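PDB 4ZBY: uracil-DNA glycosylase from Sulfolobus tokodaii str. 7, which belongs to the uracil-DNA glycosylase superfamily and carries an iron/sulfur cluster, with uracil held in a separate pocket. Local coordinates for residues E30-P44 and R75-P88. Numbering follows the deposited sequence.
With URA (uracil), chain C; SF4 (iron/sulfur cluster), chain B.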
# COMPACT_ATOMS: atom_id res chain seq x y z
N GLU A 30 -4.28 6.71 5.47
CA GLU A 30 -5.38 6.86 6.41
C GLU A 30 -5.94 5.50 6.79
O GLU A 30 -5.85 4.54 6.01
CB GLU A 30 -6.47 7.77 5.81
CG GLU A 30 -7.20 7.21 4.60
CD GLU A 30 -8.14 8.21 3.93
OE1 GLU A 30 -8.20 9.39 4.35
OE2 GLU A 30 -8.84 7.81 2.99
N GLY A 31 -6.52 5.41 7.99
CA GLY A 31 -7.20 4.21 8.38
C GLY A 31 -6.99 3.85 9.83
O GLY A 31 -6.45 4.63 10.62
N TYR A 32 -7.45 2.66 10.18
CA TYR A 32 -7.47 2.20 11.56
C TYR A 32 -6.07 1.86 12.05
O TYR A 32 -5.37 1.10 11.41
CB TYR A 32 -8.37 0.98 11.64
CG TYR A 32 -8.62 0.46 13.02
CD1 TYR A 32 -8.69 -0.91 13.24
CD2 TYR A 32 -8.85 1.32 14.09
CE1 TYR A 32 -8.95 -1.41 14.51
CE2 TYR A 32 -9.11 0.80 15.36
CZ TYR A 32 -9.15 -0.55 15.55
OH TYR A 32 -9.42 -1.06 16.81
N PRO A 33 -5.65 2.45 13.18
CA PRO A 33 -4.29 2.19 13.65
C PRO A 33 -4.06 0.75 14.08
O PRO A 33 -2.90 0.37 14.22
CB PRO A 33 -4.16 3.13 14.86
CG PRO A 33 -5.00 4.27 14.47
CD PRO A 33 -6.21 3.65 13.81
N LYS A 34 -5.13 0.01 14.32
CA LYS A 34 -5.03 -1.41 14.68
C LYS A 34 -5.61 -2.27 13.56
O LYS A 34 -6.09 -3.40 13.77
CB LYS A 34 -5.71 -1.68 16.02
CG LYS A 34 -5.07 -0.89 17.16
CD LYS A 34 -5.60 -1.26 18.53
CE LYS A 34 -4.75 -0.62 19.63
NZ LYS A 34 -5.26 -0.94 20.99
N ALA A 35 -5.52 -1.75 12.33
CA ALA A 35 -5.95 -2.53 11.16
C ALA A 35 -5.28 -3.90 11.09
O ALA A 35 -4.07 -4.04 11.27
CB ALA A 35 -5.67 -1.77 9.86
N GLU A 36 -6.08 -4.92 10.80
CA GLU A 36 -5.47 -6.21 10.48
C GLU A 36 -4.93 -6.27 9.07
O GLU A 36 -4.02 -7.06 8.79
CB GLU A 36 -6.47 -7.33 10.69
CG GLU A 36 -6.71 -7.55 12.17
CD GLU A 36 -7.64 -8.71 12.44
OE1 GLU A 36 -8.15 -9.30 11.47
OE2 GLU A 36 -7.83 -9.03 13.63
N ILE A 37 -5.49 -5.47 8.16
CA ILE A 37 -5.00 -5.44 6.78
C ILE A 37 -4.51 -4.05 6.40
O ILE A 37 -5.20 -3.04 6.54
CB ILE A 37 -6.08 -5.86 5.77
CG1 ILE A 37 -6.75 -7.17 6.21
CG2 ILE A 37 -5.48 -5.93 4.35
CD1 ILE A 37 -7.88 -7.67 5.29
N MET A 38 -3.29 -4.01 5.89
CA MET A 38 -2.68 -2.77 5.48
C MET A 38 -2.47 -2.87 3.97
O MET A 38 -1.97 -3.90 3.49
CB MET A 38 -1.37 -2.56 6.26
CG MET A 38 -0.60 -1.31 5.94
SD MET A 38 0.78 -1.21 7.16
CE MET A 38 1.48 0.29 6.53
N PHE A 39 -2.89 -1.86 3.22
CA PHE A 39 -2.70 -1.82 1.75
C PHE A 39 -1.63 -0.82 1.43
O PHE A 39 -1.65 0.30 1.94
CB PHE A 39 -4.01 -1.42 1.04
CG PHE A 39 -5.11 -2.42 1.24
CD1 PHE A 39 -5.29 -3.45 0.32
CD2 PHE A 39 -5.89 -2.37 2.37
CE1 PHE A 39 -6.28 -4.40 0.52
CE2 PHE A 39 -6.89 -3.31 2.59
CZ PHE A 39 -7.08 -4.33 1.66
N VAL A 40 -0.69 -1.21 0.58
CA VAL A 40 0.39 -0.28 0.21
C VAL A 40 0.49 -0.18 -1.29
O VAL A 40 0.79 -1.17 -1.96
CB VAL A 40 1.76 -0.73 0.77
CG1 VAL A 40 2.84 0.33 0.51
CG2 VAL A 40 1.66 -1.03 2.27
N GLY A 41 0.25 1.02 -1.81
CA GLY A 41 0.45 1.27 -3.24
C GLY A 41 1.78 1.90 -3.56
O GLY A 41 2.72 1.90 -2.78
N GLU A 42 1.86 2.45 -4.78
CA GLU A 42 3.08 3.05 -5.30
C GLU A 42 3.28 4.50 -4.82
O GLU A 42 4.20 4.81 -4.06
CB GLU A 42 3.05 3.01 -6.83
CG GLU A 42 4.25 3.71 -7.48
CD GLU A 42 4.15 3.75 -9.00
OE1 GLU A 42 3.21 3.15 -9.57
OE2 GLU A 42 5.02 4.41 -9.62
N ALA A 43 2.41 5.38 -5.31
CA ALA A 43 2.48 6.80 -5.00
C ALA A 43 1.15 7.44 -5.35
O ALA A 43 0.39 6.89 -6.17
CB ALA A 43 3.65 7.48 -5.76
N PRO A 44 0.86 8.60 -4.76
CA PRO A 44 -0.36 9.34 -5.09
C PRO A 44 -0.47 9.66 -6.56
O PRO A 44 0.53 10.00 -7.21
CB PRO A 44 -0.21 10.65 -4.29
CG PRO A 44 0.75 10.37 -3.23
CD PRO A 44 1.64 9.25 -3.68
N ARG A 75 -13.30 1.26 4.34
CA ARG A 75 -11.94 1.81 4.39
C ARG A 75 -11.50 2.15 5.81
O ARG A 75 -10.33 2.02 6.14
CB ARG A 75 -11.83 3.07 3.52
CG ARG A 75 -11.99 2.84 2.04
CD ARG A 75 -12.17 4.18 1.33
NE ARG A 75 -11.06 5.12 1.53
CZ ARG A 75 -10.05 5.30 0.67
NH1 ARG A 75 -10.01 4.61 -0.46
NH2 ARG A 75 -9.09 6.17 0.95
N ASP A 76 -12.43 2.60 6.65
CA ASP A 76 -12.04 2.96 8.00
C ASP A 76 -11.65 1.76 8.86
O ASP A 76 -11.18 1.93 9.99
CB ASP A 76 -13.16 3.76 8.68
CG ASP A 76 -13.36 5.13 8.03
OD1 ASP A 76 -12.35 5.70 7.59
OD2 ASP A 76 -14.52 5.60 7.95
N GLN A 77 -11.82 0.54 8.34
CA GLN A 77 -11.43 -0.64 9.10
C GLN A 77 -10.07 -1.17 8.68
O GLN A 77 -9.56 -2.08 9.30
CB GLN A 77 -12.45 -1.77 8.96
CG GLN A 77 -13.84 -1.47 9.49
CD GLN A 77 -14.85 -2.54 9.15
OE1 GLN A 77 -15.25 -2.69 8.01
NE2 GLN A 77 -15.30 -3.28 10.17
N VAL A 78 -9.49 -0.58 7.63
CA VAL A 78 -8.16 -1.02 7.16
C VAL A 78 -7.22 0.16 7.19
O VAL A 78 -7.63 1.26 7.62
CB VAL A 78 -8.24 -1.61 5.76
CG1 VAL A 78 -9.17 -2.83 5.79
CG2 VAL A 78 -8.76 -0.57 4.75
N PHE A 79 -5.96 -0.03 6.81
CA PHE A 79 -5.06 1.10 6.68
C PHE A 79 -4.51 1.12 5.28
O PHE A 79 -4.12 0.07 4.75
CB PHE A 79 -3.91 1.05 7.70
CG PHE A 79 -3.14 2.35 7.79
CD1 PHE A 79 -2.05 2.57 6.98
CD2 PHE A 79 -3.54 3.36 8.68
CE1 PHE A 79 -1.34 3.78 7.04
CE2 PHE A 79 -2.85 4.56 8.75
CZ PHE A 79 -1.75 4.77 7.91
N ILE A 80 -4.50 2.30 4.66
CA ILE A 80 -4.13 2.41 3.24
C ILE A 80 -3.08 3.49 3.06
O ILE A 80 -3.28 4.62 3.52
CB ILE A 80 -5.35 2.76 2.37
CG1 ILE A 80 -6.42 1.67 2.46
CG2 ILE A 80 -4.90 2.98 0.91
CD1 ILE A 80 -7.77 2.08 1.78
N THR A 81 -1.97 3.15 2.43
CA THR A 81 -0.94 4.14 2.19
C THR A 81 -0.14 3.73 0.96
O THR A 81 -0.58 2.87 0.19
CB THR A 81 -0.05 4.34 3.44
OG1 THR A 81 0.84 5.45 3.22
CG2 THR A 81 0.75 3.09 3.77
N ASN A 82 1.01 4.38 0.76
CA ASN A 82 1.88 4.14 -0.40
C ASN A 82 3.33 4.17 0.04
O ASN A 82 3.65 4.75 1.06
CB ASN A 82 1.69 5.21 -1.48
CG ASN A 82 0.30 5.19 -2.10
OD1 ASN A 82 -0.04 4.30 -2.86
ND2 ASN A 82 -0.51 6.18 -1.77
N VAL A 83 4.21 3.58 -0.77
CA VAL A 83 5.63 3.59 -0.43
C VAL A 83 6.22 5.00 -0.58
O VAL A 83 7.11 5.39 0.18
CB VAL A 83 6.40 2.56 -1.30
CG1 VAL A 83 6.29 2.90 -2.77
CG2 VAL A 83 7.86 2.46 -0.87
N VAL A 84 5.70 5.79 -1.53
CA VAL A 84 6.08 7.18 -1.68
C VAL A 84 4.82 8.02 -1.46
O VAL A 84 3.73 7.64 -1.91
CB VAL A 84 6.69 7.45 -3.07
CG1 VAL A 84 6.76 8.93 -3.38
CG2 VAL A 84 8.08 6.82 -3.11
N LYS A 85 4.96 9.13 -0.75
CA LYS A 85 3.77 9.82 -0.29
C LYS A 85 3.47 11.17 -0.98
O LYS A 85 2.48 11.84 -0.64
CB LYS A 85 3.86 9.96 1.23
CG LYS A 85 3.73 8.55 1.88
CD LYS A 85 4.30 8.55 3.28
CE LYS A 85 3.69 7.44 4.11
NZ LYS A 85 3.97 6.05 3.62
N CYS A 86 4.26 11.53 -1.98
CA CYS A 86 3.93 12.67 -2.83
C CYS A 86 3.84 12.24 -4.29
O CYS A 86 4.49 11.30 -4.69
CB CYS A 86 4.97 13.78 -2.70
SG CYS A 86 4.97 14.42 -0.99
N ARG A 87 2.99 12.93 -5.03
CA ARG A 87 2.80 12.65 -6.47
C ARG A 87 4.01 13.00 -7.32
O ARG A 87 4.41 14.15 -7.39
CB ARG A 87 1.59 13.45 -6.99
CG ARG A 87 1.21 13.15 -8.44
CD ARG A 87 0.36 14.28 -9.00
NE ARG A 87 -0.21 13.91 -10.30
CZ ARG A 87 -0.88 14.74 -11.08
NH1 ARG A 87 -1.36 14.32 -12.24
NH2 ARG A 87 -1.08 16.00 -10.71
N PRO A 88 4.59 12.01 -7.99
CA PRO A 88 5.68 12.36 -8.90
C PRO A 88 5.14 13.14 -10.07
O PRO A 88 3.99 12.93 -10.46
CB PRO A 88 6.24 11.00 -9.33
CG PRO A 88 5.83 10.06 -8.21
CD PRO A 88 4.47 10.55 -7.78
N1 URA C . -2.02 4.82 -7.12
C2 URA C . -1.34 4.43 -6.02
O2 URA C . -0.35 3.71 -6.07
N3 URA C . -1.68 5.02 -4.87
C4 URA C . -2.63 5.95 -4.70
O4 URA C . -2.89 6.35 -3.58
C5 URA C . -3.33 6.33 -5.86
C6 URA C . -3.02 5.75 -7.05
FE1 SF4 B . 9.51 13.01 -0.58
FE2 SF4 B . 8.80 13.67 1.90
FE3 SF4 B . 6.94 13.61 -0.05
FE4 SF4 B . 7.99 11.34 0.86
S1 SF4 B . 6.67 12.79 2.02
S2 SF4 B . 7.65 11.87 -1.29
S3 SF4 B . 10.14 11.97 1.31
S4 SF4 B . 8.78 15.01 0.08
O HOH W 1 -8.35 3.57 5.13
O HOH W 2 -11.53 6.82 3.92
O HOH W 3 -8.24 -4.48 8.93
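Asn82 turns its CG away from its own carbonyl carbon (chi1 -64°), which brings OD1 to 3.1 Å from Gly41 C, while Glu30, in one of its two modelled conformers, has CG wedged between N and C and an extended chain beyond, and so meets Arg75. Between these two points strand 79-82 forms the middle of three: it runs parallel to 37-41 and antiparallel to the short strand 30-31. Phe79 N bonds to Ile37 O, Phe39 N to Phe79 O (2.8 Å), Thr81 N to Phe39 O and Gly41 N to Thr81 O; past the last bridge the pattern changes, successive amides Val83 N and Val84 N donating to Gly41 O and Glu42 O. On one face Met38 CE lies 4.0 Å from Thr81 CG2, helix 96-113 covers Met38 and Phe79, and Glu30 O sits over the Phe79 ring, offset toward its rim. On the other, the Phe39 ring meets Val78 CB at its edge (CE2 to CB 3.8 Å). In that Glu30 conformer Arg75 NH2 binds OE2 at 2.6 Å, within the guanidinium plane but on the anti side of the carboxylate, the two planes 84° apart; Arg53 also pairs with OE2. Beyond the strands, Pro44 CD packs 3.2 Å from Val84 O, and Cys86 SG ligates an iron of the cluster. Uracil N3 donates a hydrogen bond to Asn82 OD1 (2.7 Å, 168°) and ND2 reaches O4, while Glu42 N and, weakly, Ala43 N bind O2; His164 and Phe55 complete the site. The amide's acceptor and donor thus match N3 and O4, which would fix the orientation of the bound uracil.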